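Local coordinates for protein nicotinate-nucleotide--dimethylbenzimidazole phosphoribosyltransferase (Thermus thermophilus HB8, PDB 1WX1) that probably catalyses the synthesis of alpha-ribazole 5'-phosphate from nicotinate mononucleotide and 5,6-dimethylbenzimidazole, a step in the pathway to cobalamin, at residues 10-15 with 327-332; 61-66 with 199-204; 112-117 with 143-148; 236-241 with 259-264; 253-258 with 281-286. All blocks are in the same frame, centred on the assembly; numbering follows the deposited sequence.

Contact 1. Residues 10-15 with 327-332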
# COMPACT_ATOMS: atom_id res chain seq x y z
N ARG A 10 -8.75 -21.10 4.11
CA ARG A 10 -7.41 -21.53 3.73
C ARG A 10 -7.50 -22.51 2.57
O ARG A 10 -6.66 -22.51 1.67
CB ARG A 10 -6.72 -22.17 4.94
CG ARG A 10 -5.22 -22.29 4.80
CD ARG A 10 -4.63 -22.98 6.03
NE ARG A 10 -4.85 -22.20 7.25
CZ ARG A 10 -5.21 -22.74 8.42
NH1 ARG A 10 -5.41 -24.04 8.52
NH2 ARG A 10 -5.39 -21.96 9.48
N LEU A 11 -8.54 -23.35 2.58
CA LEU A 11 -8.74 -24.32 1.50
C LEU A 11 -9.14 -23.64 0.20
O LEU A 11 -8.61 -23.96 -0.87
CB LEU A 11 -9.84 -25.32 1.87
CG LEU A 11 -9.63 -26.30 3.02
CD1 LEU A 11 -10.81 -27.27 3.05
CD2 LEU A 11 -8.33 -27.06 2.83
N ARG A 12 -10.08 -22.70 0.28
CA ARG A 12 -10.53 -21.99 -0.92
C ARG A 12 -9.37 -21.23 -1.55
O ARG A 12 -9.21 -21.22 -2.78
CB ARG A 12 -11.67 -21.03 -0.59
CG ARG A 12 -12.21 -20.32 -1.83
CD ARG A 12 -13.37 -19.37 -1.54
NE ARG A 12 -13.80 -18.71 -2.78
CZ ARG A 12 -14.49 -19.32 -3.75
NH1 ARG A 12 -14.84 -20.59 -3.62
NH2 ARG A 12 -14.80 -18.66 -4.86
N MET A 13 -8.56 -20.59 -0.71
CA MET A 13 -7.41 -19.81 -1.16
C MET A 13 -6.50 -20.67 -2.03
O MET A 13 -6.07 -20.26 -3.11
CB MET A 13 -6.63 -19.30 0.06
CG MET A 13 -5.41 -18.44 -0.27
SD MET A 13 -5.84 -16.87 -1.04
CE MET A 13 -6.55 -15.98 0.38
N ASP A 14 -6.22 -21.88 -1.55
CA ASP A 14 -5.36 -22.81 -2.27
C ASP A 14 -5.95 -23.23 -3.61
O ASP A 14 -5.23 -23.72 -4.48
CB ASP A 14 -5.09 -24.05 -1.41
CG ASP A 14 -4.17 -25.04 -2.09
OD1 ASP A 14 -4.60 -26.18 -2.36
OD2 ASP A 14 -3.00 -24.67 -2.36
N GLN A 15 -7.26 -23.05 -3.79
CA GLN A 15 -7.91 -23.43 -5.03
C GLN A 15 -8.31 -22.27 -5.95
O GLN A 15 -8.94 -22.48 -6.98
CB GLN A 15 -9.14 -24.29 -4.74
CG GLN A 15 -8.79 -25.69 -4.22
CD GLN A 15 -7.93 -26.48 -5.21
OE1 GLN A 15 -8.37 -26.80 -6.31
NE2 GLN A 15 -6.70 -26.78 -4.81
N PHE A 327 -10.23 -22.79 -9.54
CA PHE A 327 -9.91 -23.48 -10.79
C PHE A 327 -11.15 -24.21 -11.31
O PHE A 327 -11.51 -24.10 -12.48
CB PHE A 327 -8.78 -24.48 -10.57
CG PHE A 327 -7.44 -23.85 -10.38
CD1 PHE A 327 -6.77 -23.27 -11.46
CD2 PHE A 327 -6.83 -23.83 -9.13
CE1 PHE A 327 -5.52 -22.68 -11.29
CE2 PHE A 327 -5.58 -23.23 -8.96
CZ PHE A 327 -4.92 -22.66 -10.04
N GLN A 328 -11.80 -24.93 -10.40
CA GLN A 328 -12.99 -25.70 -10.74
C GLN A 328 -14.15 -24.81 -11.17
O GLN A 328 -14.88 -25.15 -12.10
CB GLN A 328 -13.40 -26.55 -9.53
CG GLN A 328 -14.53 -27.52 -9.80
CD GLN A 328 -14.73 -28.49 -8.65
OE1 GLN A 328 -15.03 -28.09 -7.52
NE2 GLN A 328 -14.56 -29.78 -8.92
N GLU A 329 -14.30 -23.67 -10.51
CA GLU A 329 -15.37 -22.73 -10.81
C GLU A 329 -15.18 -22.01 -12.15
O GLU A 329 -16.15 -21.75 -12.86
CB GLU A 329 -15.48 -21.69 -9.70
CG GLU A 329 -15.93 -22.25 -8.35
CD GLU A 329 -15.86 -21.23 -7.22
OE1 GLU A 329 -16.22 -21.59 -6.08
OE2 GLU A 329 -15.44 -20.08 -7.46
N ALA A 330 -13.93 -21.69 -12.48
CA ALA A 330 -13.63 -20.97 -13.71
C ALA A 330 -13.30 -21.87 -14.89
O ALA A 330 -13.27 -21.42 -16.03
CB ALA A 330 -12.49 -19.99 -13.48
N GLY A 331 -13.03 -23.15 -14.62
CA GLY A 331 -12.69 -24.06 -15.70
C GLY A 331 -11.29 -23.80 -16.21
O GLY A 331 -11.04 -23.78 -17.42
N VAL A 332 -10.37 -23.57 -15.28
CA VAL A 332 -8.97 -23.31 -15.62
C VAL A 332 -8.18 -24.57 -15.26
O VAL A 332 -8.38 -25.13 -14.18
CB VAL A 332 -8.41 -22.11 -14.82
CG1 VAL A 332 -6.93 -21.89 -15.15
CG2 VAL A 332 -9.20 -20.85 -15.15
O HOH W 1 -10.90 -25.83 -7.63

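Contact 2. Residues 61-66 with 199-204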
# COMPACT_ATOMS: atom_id res chain seq x y z
N GLU A 61 10.24 19.07 29.24
CA GLU A 61 11.57 18.46 29.24
C GLU A 61 12.31 18.71 27.92
O GLU A 61 13.40 18.17 27.70
CB GLU A 61 11.47 16.96 29.47
CG GLU A 61 10.88 16.55 30.82
CD GLU A 61 11.68 17.08 32.00
OE1 GLU A 61 12.92 17.02 31.94
OE2 GLU A 61 11.07 17.54 32.99
N GLY A 62 11.71 19.51 27.04
CA GLY A 62 12.34 19.81 25.77
C GLY A 62 12.49 18.60 24.87
O GLY A 62 13.55 18.38 24.28
N VAL A 63 11.42 17.81 24.76
CA VAL A 63 11.46 16.60 23.94
C VAL A 63 10.84 16.79 22.56
O VAL A 63 10.77 15.84 21.78
CB VAL A 63 10.74 15.44 24.66
CG1 VAL A 63 11.41 15.16 25.99
CG2 VAL A 63 9.26 15.78 24.87
N SER A 64 10.39 18.00 22.26
CA SER A 64 9.79 18.30 20.97
C SER A 64 10.17 19.69 20.46
O SER A 64 10.27 20.64 21.24
CB SER A 64 8.26 18.21 21.07
OG SER A 64 7.66 18.55 19.84
N ALA A 65 10.35 19.80 19.15
CA ALA A 65 10.70 21.07 18.52
C ALA A 65 9.47 21.95 18.34
O ALA A 65 9.57 23.15 18.13
CB ALA A 65 11.36 20.82 17.16
N TYR A 66 8.29 21.33 18.43
CA TYR A 66 7.04 22.06 18.26
C TYR A 66 6.43 22.48 19.59
O TYR A 66 6.47 21.74 20.57
CB TYR A 66 6.03 21.18 17.51
CG TYR A 66 6.41 20.91 16.08
CD1 TYR A 66 6.23 21.88 15.10
CD2 TYR A 66 6.96 19.68 15.71
CE1 TYR A 66 6.59 21.64 13.77
CE2 TYR A 66 7.32 19.43 14.39
CZ TYR A 66 7.13 20.41 13.43
OH TYR A 66 7.49 20.17 12.12
N ARG A 199 18.65 12.34 24.49
CA ARG A 199 19.08 12.09 25.84
C ARG A 199 18.02 12.47 26.87
O ARG A 199 17.76 11.72 27.82
CB ARG A 199 20.36 12.89 26.12
CG ARG A 199 21.04 12.50 27.41
CD ARG A 199 22.27 13.36 27.64
NE ARG A 199 22.92 13.03 28.91
CZ ARG A 199 23.76 13.83 29.54
NH1 ARG A 199 24.06 15.02 29.03
NH2 ARG A 199 24.30 13.45 30.69
N ARG A 200 17.40 13.64 26.71
CA ARG A 200 16.38 14.02 27.68
C ARG A 200 15.16 13.13 27.58
O ARG A 200 14.52 12.86 28.57
CB ARG A 200 16.02 15.48 27.53
CG ARG A 200 17.17 16.36 27.97
CD ARG A 200 16.79 17.83 27.93
NE ARG A 200 16.18 18.16 26.65
CZ ARG A 200 16.74 18.93 25.70
NH1 ARG A 200 17.95 19.47 25.88
NH2 ARG A 200 16.11 19.15 24.56
N LYS A 201 14.85 12.63 26.38
CA LYS A 201 13.69 11.75 26.24
C LYS A 201 13.97 10.46 26.98
O LYS A 201 13.13 9.99 27.73
CB LYS A 201 13.35 11.47 24.77
CG LYS A 201 12.94 12.71 24.00
CD LYS A 201 11.91 12.39 22.93
CE LYS A 201 12.44 11.46 21.87
NZ LYS A 201 11.43 11.26 20.79
N ARG A 202 15.17 9.91 26.79
CA ARG A 202 15.54 8.67 27.47
C ARG A 202 15.50 8.85 28.98
O ARG A 202 15.03 7.96 29.70
CB ARG A 202 16.94 8.21 27.07
CG ARG A 202 17.11 7.92 25.59
CD ARG A 202 18.58 7.79 25.25
NE ARG A 202 18.82 7.73 23.82
CZ ARG A 202 20.01 7.98 23.27
NH1 ARG A 202 21.04 8.31 24.04
NH2 ARG A 202 20.17 7.88 21.95
N GLN A 203 16.00 9.99 29.46
CA GLN A 203 15.99 10.24 30.89
C GLN A 203 14.57 10.34 31.40
O GLN A 203 14.25 9.81 32.46
CB GLN A 203 16.76 11.50 31.26
CG GLN A 203 18.08 11.21 31.96
CD GLN A 203 18.31 12.08 33.17
OE1 GLN A 203 19.28 12.86 33.20
NE2 GLN A 203 17.44 11.97 34.16
N ALA A 204 13.71 10.99 30.63
CA ALA A 204 12.31 11.15 31.02
C ALA A 204 11.68 9.78 31.16
O ALA A 204 10.95 9.53 32.12
CB ALA A 204 11.55 11.97 29.96
O HOH W 2 14.49 14.55 30.72

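Contact 3. Residues 112-117 with 143-148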
# COMPACT_ATOMS: atom_id res chain seq x y z
N GLY A 112 -18.00 16.27 13.95
CA GLY A 112 -16.93 15.29 13.85
C GLY A 112 -16.03 15.27 15.07
O GLY A 112 -15.00 14.59 15.08
N LEU A 113 -16.42 16.00 16.11
CA LEU A 113 -15.62 16.08 17.33
C LEU A 113 -16.37 15.62 18.57
O LEU A 113 -17.50 16.03 18.80
CB LEU A 113 -15.14 17.52 17.54
CG LEU A 113 -14.45 17.83 18.87
CD1 LEU A 113 -13.06 17.17 18.92
CD2 LEU A 113 -14.33 19.34 19.02
N LEU A 114 -15.71 14.78 19.37
CA LEU A 114 -16.29 14.31 20.61
C LEU A 114 -15.49 15.04 21.70
O LEU A 114 -14.29 14.80 21.86
CB LEU A 114 -16.11 12.80 20.76
CG LEU A 114 -17.19 12.05 21.56
CD1 LEU A 114 -17.84 11.04 20.64
CD2 LEU A 114 -16.60 11.34 22.76
N LYS A 115 -16.15 15.92 22.43
CA LYS A 115 -15.47 16.67 23.48
C LYS A 115 -15.60 15.98 24.83
O LYS A 115 -16.65 16.01 25.45
CB LYS A 115 -16.03 18.10 23.55
CG LYS A 115 -15.86 18.84 22.22
CD LYS A 115 -15.84 20.36 22.37
CE LYS A 115 -17.14 20.92 22.90
NZ LYS A 115 -17.10 22.41 22.91
N ARG A 116 -14.51 15.34 25.25
CA ARG A 116 -14.48 14.61 26.52
C ARG A 116 -13.18 14.90 27.27
O ARG A 116 -12.54 13.99 27.81
CB ARG A 116 -14.58 13.10 26.24
CG ARG A 116 -15.87 12.70 25.54
CD ARG A 116 -17.06 12.72 26.50
NE ARG A 116 -18.30 12.32 25.84
CZ ARG A 116 -18.99 13.08 25.00
NH1 ARG A 116 -18.58 14.30 24.69
NH2 ARG A 116 -20.12 12.62 24.46
N LYS A 117 -12.80 16.17 27.30
CA LYS A 117 -11.57 16.59 27.97
C LYS A 117 -11.56 16.13 29.42
O LYS A 117 -12.41 16.52 30.22
CB LYS A 117 -11.44 18.11 27.89
CG LYS A 117 -10.03 18.63 28.11
CD LYS A 117 -9.99 20.15 28.25
CE LYS A 117 -10.55 20.88 27.03
NZ LYS A 117 -9.71 20.70 25.80
N GLY A 143 -12.67 6.87 24.78
CA GLY A 143 -12.22 6.17 23.59
C GLY A 143 -13.27 5.16 23.13
O GLY A 143 -13.57 5.06 21.94
N ARG A 144 -13.84 4.41 24.07
CA ARG A 144 -14.88 3.44 23.73
C ARG A 144 -16.07 4.17 23.10
O ARG A 144 -16.63 3.72 22.10
CB ARG A 144 -15.38 2.71 24.98
CG ARG A 144 -14.48 1.59 25.50
CD ARG A 144 -15.09 1.00 26.76
NE ARG A 144 -14.44 -0.23 27.20
CZ ARG A 144 -14.61 -1.42 26.62
NH1 ARG A 144 -15.40 -1.55 25.56
NH2 ARG A 144 -13.99 -2.48 27.10
N GLU A 145 -16.47 5.29 23.71
CA GLU A 145 -17.60 6.07 23.22
C GLU A 145 -17.42 6.53 21.78
O GLU A 145 -18.34 6.40 20.96
CB GLU A 145 -17.82 7.31 24.11
CG GLU A 145 -19.17 7.99 23.87
CD GLU A 145 -19.33 9.29 24.65
OE1 GLU A 145 -18.60 9.50 25.64
OE2 GLU A 145 -20.19 10.11 24.27
N ALA A 146 -16.25 7.07 21.47
CA ALA A 146 -15.96 7.54 20.12
C ALA A 146 -15.97 6.39 19.11
O ALA A 146 -16.50 6.53 18.01
CB ALA A 146 -14.62 8.27 20.09
N ALA A 147 -15.40 5.25 19.50
CA ALA A 147 -15.37 4.09 18.61
C ALA A 147 -16.79 3.57 18.37
O ALA A 147 -17.13 3.20 17.24
CB ALA A 147 -14.52 2.97 19.22
N ARG A 148 -17.61 3.55 19.41
CA ARG A 148 -18.98 3.06 19.28
C ARG A 148 -19.76 3.91 18.29
O ARG A 148 -20.56 3.40 17.50
CB ARG A 148 -19.70 3.05 20.64
CG ARG A 148 -21.18 2.65 20.56
CD ARG A 148 -21.41 1.37 19.75
NE ARG A 148 -20.62 0.24 20.23
CZ ARG A 148 -20.64 -0.98 19.70
NH1 ARG A 148 -21.41 -1.24 18.66
NH2 ARG A 148 -19.88 -1.94 20.21

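Contact 4. Residues 236-241 with 259-264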
# COMPACT_ATOMS: atom_id res chain seq x y z
N ILE A 236 -10.53 2.80 22.19
CA ILE A 236 -11.02 2.71 20.83
C ILE A 236 -10.87 1.28 20.33
O ILE A 236 -11.82 0.71 19.76
CB ILE A 236 -10.23 3.67 19.90
CG1 ILE A 236 -10.58 5.12 20.26
CG2 ILE A 236 -10.53 3.37 18.42
CD1 ILE A 236 -9.63 6.15 19.66
N TYR A 237 -9.71 0.68 20.56
CA TYR A 237 -9.47 -0.69 20.10
C TYR A 237 -10.27 -1.74 20.89
O TYR A 237 -10.74 -2.72 20.32
CB TYR A 237 -7.97 -1.02 20.14
CG TYR A 237 -7.18 -0.37 19.01
CD1 TYR A 237 -6.08 0.44 19.28
CD2 TYR A 237 -7.55 -0.56 17.68
CE1 TYR A 237 -5.37 1.05 18.25
CE2 TYR A 237 -6.83 0.04 16.64
CZ TYR A 237 -5.74 0.85 16.94
OH TYR A 237 -5.06 1.48 15.92
N LEU A 238 -10.44 -1.53 22.19
CA LEU A 238 -11.21 -2.46 23.01
C LEU A 238 -12.65 -2.52 22.51
O LEU A 238 -13.27 -3.59 22.45
CB LEU A 238 -11.19 -2.04 24.48
CG LEU A 238 -9.87 -2.25 25.24
CD1 LEU A 238 -9.98 -1.65 26.63
CD2 LEU A 238 -9.55 -3.74 25.30
N GLU A 239 -13.19 -1.36 22.15
CA GLU A 239 -14.57 -1.26 21.67
C GLU A 239 -14.69 -1.91 20.28
O GLU A 239 -15.66 -2.62 20.00
CB GLU A 239 -15.00 0.21 21.59
CG GLU A 239 -16.47 0.43 21.24
CD GLU A 239 -17.42 -0.05 22.33
OE1 GLU A 239 -17.01 -0.10 23.51
OE2 GLU A 239 -18.60 -0.34 22.02
N GLY A 240 -13.70 -1.64 19.42
CA GLY A 240 -13.72 -2.23 18.09
C GLY A 240 -13.59 -3.74 18.19
O GLY A 240 -14.24 -4.48 17.46
N TYR A 241 -12.74 -4.18 19.11
CA TYR A 241 -12.51 -5.61 19.34
C TYR A 241 -13.82 -6.31 19.72
O TYR A 241 -14.19 -7.34 19.14
CB TYR A 241 -11.49 -5.78 20.47
CG TYR A 241 -11.35 -7.19 21.01
CD1 TYR A 241 -11.08 -8.26 20.17
CD2 TYR A 241 -11.47 -7.43 22.38
CE1 TYR A 241 -10.92 -9.56 20.68
CE2 TYR A 241 -11.31 -8.72 22.90
CZ TYR A 241 -11.04 -9.77 22.05
OH TYR A 241 -10.87 -11.04 22.56
N LEU A 259 -1.07 -1.73 22.59
CA LEU A 259 -0.39 -2.63 23.52
C LEU A 259 -1.11 -2.63 24.86
O LEU A 259 -1.26 -3.67 25.51
CB LEU A 259 1.07 -2.21 23.71
CG LEU A 259 2.03 -2.49 22.55
CD1 LEU A 259 3.40 -1.92 22.88
CD2 LEU A 259 2.12 -3.99 22.31
N LEU A 260 -1.55 -1.44 25.28
CA LEU A 260 -2.27 -1.31 26.54
C LEU A 260 -3.57 -2.10 26.47
O LEU A 260 -3.94 -2.82 27.40
CB LEU A 260 -2.55 0.16 26.85
CG LEU A 260 -3.38 0.44 28.10
CD1 LEU A 260 -2.75 -0.23 29.31
CD2 LEU A 260 -3.49 1.94 28.32
N ALA A 261 -4.28 -1.96 25.35
CA ALA A 261 -5.55 -2.66 25.15
C ALA A 261 -5.30 -4.17 25.17
O ALA A 261 -6.07 -4.93 25.78
CB ALA A 261 -6.16 -2.25 23.80
N TRP A 262 -4.23 -4.60 24.51
CA TRP A 262 -3.86 -6.00 24.44
C TRP A 262 -3.60 -6.56 25.85
O TRP A 262 -4.03 -7.67 26.17
CB TRP A 262 -2.61 -6.15 23.57
CG TRP A 262 -2.10 -7.55 23.44
CD1 TRP A 262 -2.85 -8.68 23.24
CD2 TRP A 262 -0.74 -7.97 23.43
NE1 TRP A 262 -2.03 -9.78 23.12
CE2 TRP A 262 -0.71 -9.37 23.26
CE3 TRP A 262 0.49 -7.30 23.60
CZ2 TRP A 262 0.47 -10.11 23.18
CZ3 TRP A 262 1.67 -8.04 23.53
CH2 TRP A 262 1.65 -9.43 23.35
N LYS A 263 -2.92 -5.78 26.67
CA LYS A 263 -2.63 -6.20 28.04
C LYS A 263 -3.91 -6.38 28.84
O LYS A 263 -3.97 -7.21 29.74
CB LYS A 263 -1.71 -5.19 28.73
CG LYS A 263 -0.32 -5.15 28.14
CD LYS A 263 0.29 -6.54 28.12
CE LYS A 263 1.62 -6.55 27.38
NZ LYS A 263 2.15 -7.94 27.29
N MET A 264 -4.92 -5.59 28.51
CA MET A 264 -6.20 -5.68 29.20
C MET A 264 -7.08 -6.78 28.59
O MET A 264 -7.93 -7.35 29.28
CB MET A 264 -6.94 -4.34 29.11
CG MET A 264 -6.28 -3.19 29.86
SD MET A 264 -7.03 -1.59 29.45
CE MET A 264 -8.57 -1.72 30.31

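Contact 5. Residues 253-258 with 281-286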
# COMPACT_ATOMS: atom_id res chain seq x y z
N PRO A 253 2.84 5.94 18.73
CA PRO A 253 1.93 6.27 19.83
C PRO A 253 0.63 5.46 19.76
O PRO A 253 0.15 4.96 20.78
CB PRO A 253 1.69 7.77 19.64
CG PRO A 253 2.97 8.24 18.99
CD PRO A 253 3.19 7.15 17.97
N VAL A 254 0.06 5.32 18.57
CA VAL A 254 -1.17 4.55 18.42
C VAL A 254 -0.95 3.09 18.82
O VAL A 254 -1.77 2.48 19.49
CB VAL A 254 -1.71 4.61 16.97
CG1 VAL A 254 -2.78 3.53 16.74
CG2 VAL A 254 -2.31 6.00 16.71
N THR A 255 0.18 2.53 18.39
CA THR A 255 0.49 1.15 18.71
C THR A 255 0.76 0.98 20.19
O THR A 255 0.53 -0.09 20.75
CB THR A 255 1.67 0.66 17.85
OG1 THR A 255 1.34 0.82 16.47
CG2 THR A 255 1.96 -0.83 18.11
N ALA A 256 1.24 2.03 20.85
CA ALA A 256 1.47 1.95 22.30
C ALA A 256 0.09 1.80 22.95
O ALA A 256 -0.08 1.07 23.92
CB ALA A 256 2.16 3.22 22.80
N GLY A 257 -0.90 2.52 22.40
CA GLY A 257 -2.25 2.42 22.93
C GLY A 257 -2.79 1.02 22.72
O GLY A 257 -3.47 0.46 23.58
N ALA A 258 -2.50 0.43 21.56
CA ALA A 258 -2.96 -0.93 21.27
C ALA A 258 -2.34 -1.94 22.23
O ALA A 258 -2.99 -2.92 22.62
CB ALA A 258 -2.63 -1.29 19.83
N PRO A 281 11.95 4.32 15.75
CA PRO A 281 12.68 3.11 16.13
C PRO A 281 11.87 2.10 16.95
O PRO A 281 11.87 0.91 16.65
CB PRO A 281 13.87 3.66 16.92
CG PRO A 281 14.11 4.99 16.28
CD PRO A 281 12.71 5.53 16.12
N GLY A 282 11.18 2.59 17.97
CA GLY A 282 10.40 1.71 18.82
C GLY A 282 9.21 1.00 18.19
O GLY A 282 8.71 0.02 18.75
N HIS A 283 8.76 1.47 17.03
CA HIS A 283 7.61 0.85 16.37
C HIS A 283 7.87 -0.62 16.02
O HIS A 283 7.04 -1.49 16.25
CB HIS A 283 7.32 1.64 15.09
CG HIS A 283 5.90 1.39 14.66
ND1 HIS A 283 5.48 1.49 13.37
CD2 HIS A 283 4.80 1.02 15.45
CE1 HIS A 283 4.17 1.19 13.39
NE2 HIS A 283 3.73 0.91 14.62
N ARG A 284 9.04 -0.92 15.47
CA ARG A 284 9.35 -2.30 15.11
C ARG A 284 9.28 -3.22 16.33
O ARG A 284 8.79 -4.35 16.23
CB ARG A 284 10.73 -2.41 14.47
CG ARG A 284 11.17 -3.85 14.20
CD ARG A 284 10.21 -4.59 13.27
NE ARG A 284 10.52 -4.39 11.86
CZ ARG A 284 9.79 -4.84 10.85
NH1 ARG A 284 8.68 -5.53 11.08
NH2 ARG A 284 10.17 -4.62 9.59
N HIS A 285 9.75 -2.74 17.48
CA HIS A 285 9.72 -3.54 18.70
C HIS A 285 8.29 -3.86 19.11
O HIS A 285 8.00 -4.98 19.54
CB HIS A 285 10.42 -2.80 19.84
CG HIS A 285 11.89 -2.62 19.63
ND1 HIS A 285 12.76 -3.69 19.55
CD2 HIS A 285 12.64 -1.51 19.49
CE1 HIS A 285 13.99 -3.23 19.36
NE2 HIS A 285 13.94 -1.91 19.31
N GLN A 286 7.41 -2.88 18.97
CA GLN A 286 6.01 -3.07 19.33
C GLN A 286 5.36 -4.11 18.42
O GLN A 286 4.64 -5.00 18.89
CB GLN A 286 5.25 -1.76 19.19
CG GLN A 286 5.73 -0.64 20.10
CD GLN A 286 5.02 0.66 19.80
OE1 GLN A 286 4.84 1.01 18.64
NE2 GLN A 286 4.62 1.38 20.84

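Contact 1. Residues 10-15 with 327-332
Arg12 is straight from CG to NE, with CG anti to the backbone N (chi1 -177°), and this long arm carries its guanidinium across to Glu329, whose chain, extended beyond CG, meets it at about a right angle. The salt bridge is end-on. NH1 reaches Glu329 OE1 at 3.0 Å, in the guanidinium plane and nearly straight (166°). NH2 takes the syn lone pair of Glu329 OE2, also at 3.0 Å, and the two flat groups are turned 37° against each other. Beside the ion pair, Phe327 N donates to Gln15 O (2.9 Å), joining Gln15 to the first turn of helix 327-330. Water 1 adds a bridge from Gln15 OE1 to Gln328 N. Arg12 NE is bonded to Leu322 O and Gln15 OE1 also to Arg334. The contact thus ties segments near the two ends of the chain together: Met13 of helix 3-14 packs on helix 24-37, while at the end of helix 327-330 Ala330 touches Asn77, and just after it Val332 touches Gln73, both of the second subunit.

Contact 2. Residues 61-66 with 199-204
Val63 and Lys201 have the closest CA atoms of the two segments, 5.8 Å apart, where the loop after strand 47-54 passes helix 195-210. Gly62 has a positive phi (65°), and the carbonyls on both sides of this bend, those of Glu61 and Gly62, reach Arg200; a beta carbon on Gly62 would sit tight against Arg200 NH2. Ser64 OG accepts from Tyr66 N in an ST turn. The Arg200 chain bends at chi3 (-49°), which turns its guanidinium to the loop. NH2 binds Gly62 O at 2.7 Å, nearly straight (166°), in the carbonyl plane and on a lone pair, while NE makes a weak bond to Glu61 O. Val63 CG1 packs 3.5 Å from Lys201 CG, and Lys201 NZ goes on to Gly188 O. Water 2 links Glu61 OE1 to Arg200 O, and Glu61 OE2 is held by Asn124 and Gln127. A methionine in place of Arg200 would probably leave both loop carbonyls without their side-chain donor and the bend less firmly tied to the helix. Glu61 OE1 stays 6.3 Å from Arg200 NE, and the cation grips neutral backbone oxygens instead, a surface tether of hydrogen bonds.

Contact 3. Residues 112-117 with 143-148
Arg116 and Glu145 form the ionic part of this contact, a side-on salt bridge in which two nitrogens take one carboxylate oxygen each. NE donates to Glu145 OE1 at 2.8 Å and NH2 to Glu145 OE2 at a short 2.5 Å. Both oxygens are met on the syn side but out of the carboxylate plane, since the two flat groups stand 50° apart. The bend of Arg116 at chi2 (-75°) turns the chain so that NH1 reaches the carbonyl of the preceding residue, Lys115 O, at 2.7 Å; the donor lies above that carbonyl plane. All three guanidinium nitrogens are therefore engaged, which fixes the group's rotation. The apolar part is Leu114. Its CD2 lies over the centre of one guanidinium face, 3.6 Å above the plane, and also touches Glu145 CD, while CD1 reaches Ala146 CA at 4.0 Å. Replacing Arg116 by a leucine would probably leave the Glu145 carboxylate without its countercharge and Lys115 O without its side-chain donor. Strand 113-115 is the outermost strand at one end of a parallel six-stranded sheet of Rossmann-like order, and helix 133-152 lies in the crossover connection from it to strand 157-163. Leu99 of the adjoining strand 94-100 touches Leu114, Arg116 and Ala146, and helix 228-242 packs against helix 133-152 through Ala147.

Contact 4. Residues 236-241 with 259-264
Tyr237 brings the flat group to this contact but meets Ala261 with its stem, CB to CB 4.3 Å. The ring extends beyond, its CD1 3.9 Å from Ala258 CB, one turn earlier on the same helix as Ala261, and its hydroxyl is bonded to Val248 O of the sheet. Leu238 does most of the touching. Its CG rests 4.0 Å from Ala261 CB, and CD2 lies against Ala261 O at 3.7 Å. The other branch, CD1, meets Met264 CE at 3.9 Å; the two side chains cross at about a right angle, and the turn at Met264 chi3 (74°) brings the methyl there. Ala261 and Leu238 form the closest CA pair of two helix segments whose axes cross at -52° and come within 9.3 Å. Their helices flank strand 247-249 in sequence, and Leu140 of helix 133-152 covers both Leu238 and Met264. The chemistry is that of a hydrophobic core: methyl and methylene groups in van der Waals contact, with the one polar tip, Tyr237 OH, satisfied by backbone of the neighbouring strand.

Contact 5. Residues 253-258 with 281-286
Thr255 faces both His283 and Gln286, and around it the contact is tight. His283 NE2 donates to Thr255 OG1 at 3.0 Å, with the oxygen at the imidazole edge, close to the ring plane. The same OG1 is bonded to Gly251 O, so two bonds hold it, while His283 ND1 is bonded to Ser278 N and the ring is pinned at both nitrogens. The methyl CG2 of Thr255 packs 3.6 Å from Gln286 CB, and Thr255 CB lies 3.3 Å from Gln286 OE1. Chi1 of Gln286 (-62°) sets CG anti to the carbonyl carbon, and the extended chain beyond lays the amide across Thr255 and on to Ala256, whose CB is 3.6 Å from NE2. That NE2 is bonded to Phe252 O and Thr175 OG1. Helix 252-264 is the connection of a beta-alpha-beta unit, leading from strand 247-249 to strand 272-274, the last strand of the Rossmann-like sheet; helix 281-290 follows that strand, and its segment 281-286 runs 29° from parallel to segment 253-258, the axes 9.9 Å apart. The flank of helix 281-290 turned from this interface is looser: Arg284 is exposed, leaning on Leu277 and Pro294, and His285 is partly exposed, neither of them touching residues 253-258.

Contacts 4 and 5 are the buried pair, both built on helix 252-264, and they touch through Tyr237, which packs on Val254 and Ala258, and through Leu259 against Gln286. Contact 4 is apolar; contact 5 buries polar side chains, most of whose polar atoms are hydrogen-bonded. Contact 3, partly buried at the sheet edge, mixes a salt bridge with leucine packing and is joined to contact 4 by Arg144 and Arg148, both paired with Glu239. Contact 2 is a surface contact of loop on helix, held by an arginine on carbonyls. Contact 1 stands apart, its centre about 55 Å from that of contact 2, and joins segments near the chain ends by ion pair, backbone bond and water; contacts 1 and 2 both touch the second subunit.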